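Local coordinates for protein family 88 glycosyl hydrolase (PDB 5NOA) that probably acts as a polysaccharide lyase of gut Bacteroides that removes rhamnose caps from complex arabinogalactan proteins, despite its kinship with glycoside hydrolase family 88, at residues K82-A85 against E86-W90. Residues are numbered along the deposited sequence; the frame is centred on the assembly and turned at random.
Sequences KGWA and EHNEW
Ala85 presses its CB against one face of the Trp90 indole, a CH-pi contact in which the methyl stands 3.6 Å from the centroid of the six-membered ring and only 7° off the ring normal. The backbone brings the two together: Trp90 N donates to Ala85 O at 2.9 Å and Glu89 N to Glu86 O at 3.0 Å, the paired bonds of a Schellman motif that ends helix 75-87, with Glu89 at positive phi as the C-prime residue. From there Trp90 sets its CG anti to its own carbonyl carbon (chi1 -53°), and the indole folds back over the last turn. Its pyrrole edge is held as well. Trp90 NE1 donates to Glu86 OE1 at 3.2 Å, nearly in the ring plane but from above the carboxylate, whose chain is bent at chi2 to meet it. Around the helix, Asn88 brings ND2 over one face of the Trp84 indole, 3.3 Å from Trp84 NE1, with amide and ring planes 73° apart. Trp84 O receives Asn88 N at 3.1 Å and, weakly, Asn88 ND2. Trp84 NE1 and Asn88 ND2 each have a partner in the loop between helices 29-47 and 56-72, Arg53 O and Gly52 O respectively, while His62 stacks on Trp84. Helix 120-130 packs on Ala85 through Tyr124 and Leu127, and His135 meets Trp90 edge-to-face. A serine in place of Trp90 would probably open a gap on the side of the Ala85 methyl where the ring lay and leave Glu86 OE1 without its indole donor. The helix end thus joins backbone bonds to Ala85 O and Glu86 O with an indole laid over the Ala85 methyl, where the Schellman turn ends helix 75-87 and Ala85 and Trp84 lie against helices 120-130 and 56-72.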
loop_
_atom_site.group_PDB
_atom_site.type_symbol
_atom_site.label_atom_id
_atom_site.label_comp_id
_atom_site.label_asym_id
_atom_site.label_seq_id
_atom_site.Cartn_x
_atom_site.Cartn_y
_atom_site.Cartn_z
ATOM N N LYS A 82 1.299 3.694 18.632
ATOM C CA LYS A 82 1.093 4.880 19.461
ATOM C C LYS A 82 2.435 5.544 19.768
ATOM O O LYS A 82 2.542 6.774 19.714
ATOM C CB LYS A 82 0.438 4.531 20.789
ATOM C CG LYS A 82 -1.028 4.262 20.696
ATOM C CD LYS A 82 -1.539 3.944 22.080
ATOM C CE LYS A 82 -3.015 3.711 22.075
ATOM N NZ LYS A 82 -3.408 3.159 23.405
ATOM N N GLY A 83 3.462 4.744 20.050
ATOM C CA GLY A 83 4.770 5.317 20.348
ATOM C C GLY A 83 5.350 6.075 19.171
ATOM O O GLY A 83 5.934 7.154 19.324
ATOM N N TRP A 84 5.148 5.533 17.976
ATOM C CA TRP A 84 5.617 6.207 16.766
ATOM C C TRP A 84 4.867 7.487 16.505
ATOM O O TRP A 84 5.465 8.496 16.162
ATOM C CB TRP A 84 5.534 5.243 15.596
ATOM C CG TRP A 84 5.846 5.792 14.251
ATOM C CD1 TRP A 84 7.076 6.004 13.711
ATOM C CD2 TRP A 84 4.920 6.103 13.226
ATOM N NE1 TRP A 84 6.976 6.407 12.404
ATOM C CE2 TRP A 84 5.656 6.466 12.077
ATOM C CE3 TRP A 84 3.535 6.054 13.136
ATOM C CZ2 TRP A 84 5.045 6.810 10.880
ATOM C CZ3 TRP A 84 2.931 6.427 11.958
ATOM C CH2 TRP A 84 3.680 6.763 10.843
ATOM N N ALA A 85 3.561 7.452 16.709
ATOM C CA ALA A 85 2.737 8.653 16.499
ATOM C C ALA A 85 3.132 9.758 17.462
ATOM O O ALA A 85 3.261 10.913 17.061
ATOM C CB ALA A 85 1.245 8.320 16.617
ATOM N N GLU A 86 3.352 9.387 18.725
ATOM C CA GLU A 86 3.772 10.341 19.748
ATOM C C GLU A 86 5.158 10.910 19.418
ATOM O O GLU A 86 5.379 12.131 19.521
ATOM C CB GLU A 86 3.803 9.692 21.130
ATOM C CG GLU A 86 2.408 9.350 21.680
ATOM C CD GLU A 86 1.548 10.525 22.177
ATOM O OE1 GLU A 86 1.941 11.712 22.078
ATOM O OE2 GLU A 86 0.438 10.239 22.686
ATOM N N HIS A 87 6.073 10.052 18.972
ATOM C CA HIS A 87 7.418 10.472 18.622
ATOM C C HIS A 87 7.359 11.549 17.518
ATOM O O HIS A 87 8.102 12.535 17.543
ATOM C CB HIS A 87 8.221 9.295 18.112
ATOM C CG HIS A 87 9.574 9.648 17.606
ATOM N ND1 HIS A 87 10.624 9.947 18.446
ATOM C CD2 HIS A 87 10.063 9.725 16.353
ATOM C CE1 HIS A 87 11.703 10.199 17.717
ATOM N NE2 HIS A 87 11.381 10.081 16.441
ATOM N N ASN A 88 6.429 11.392 16.579
ATOM C CA ASN A 88 6.246 12.280 15.438
ATOM C C ASN A 88 5.234 13.398 15.684
ATOM O O ASN A 88 4.902 14.127 14.765
ATOM C CB ASN A 88 5.933 11.448 14.201
ATOM C CG ASN A 88 7.152 10.696 13.724
ATOM O OD1 ASN A 88 8.132 11.312 13.333
ATOM N ND2 ASN A 88 7.124 9.371 13.801
ATOM N N GLU A 89 4.788 13.529 16.938
ATOM C CA GLU A 89 3.899 14.573 17.389
ATOM C C GLU A 89 2.575 14.603 16.603
ATOM O O GLU A 89 1.977 15.644 16.434
ATOM C CB GLU A 89 4.579 15.960 17.326
ATOM C CG GLU A 89 5.919 16.084 18.030
ATOM C CD GLU A 89 6.513 17.495 17.943
ATOM O OE1 GLU A 89 7.703 17.619 17.614
ATOM O OE2 GLU A 89 5.802 18.495 18.219
ATOM N N TRP A 90 2.154 13.440 16.107
ATOM C CA TRP A 90 0.895 13.381 15.376
ATOM C C TRP A 90 0.912 14.274 14.118
ATOM O O TRP A 90 -0.118 14.803 13.710
ATOM C CB TRP A 90 -0.335 13.656 16.282
ATOM C CG TRP A 90 -0.323 12.753 17.473
ATOM C CD1 TRP A 90 0.293 12.974 18.670
ATOM C CD2 TRP A 90 -0.931 11.470 17.578
ATOM N NE1 TRP A 90 0.113 11.908 19.502
ATOM C CE2 TRP A 90 -0.660 10.971 18.868
ATOM C CE3 TRP A 90 -1.715 10.695 16.710
ATOM C CZ2 TRP A 90 -1.132 9.723 19.310
ATOM C CZ3 TRP A 90 -2.179 9.479 17.164
ATOM C CH2 TRP A 90 -1.888 9.001 18.438
#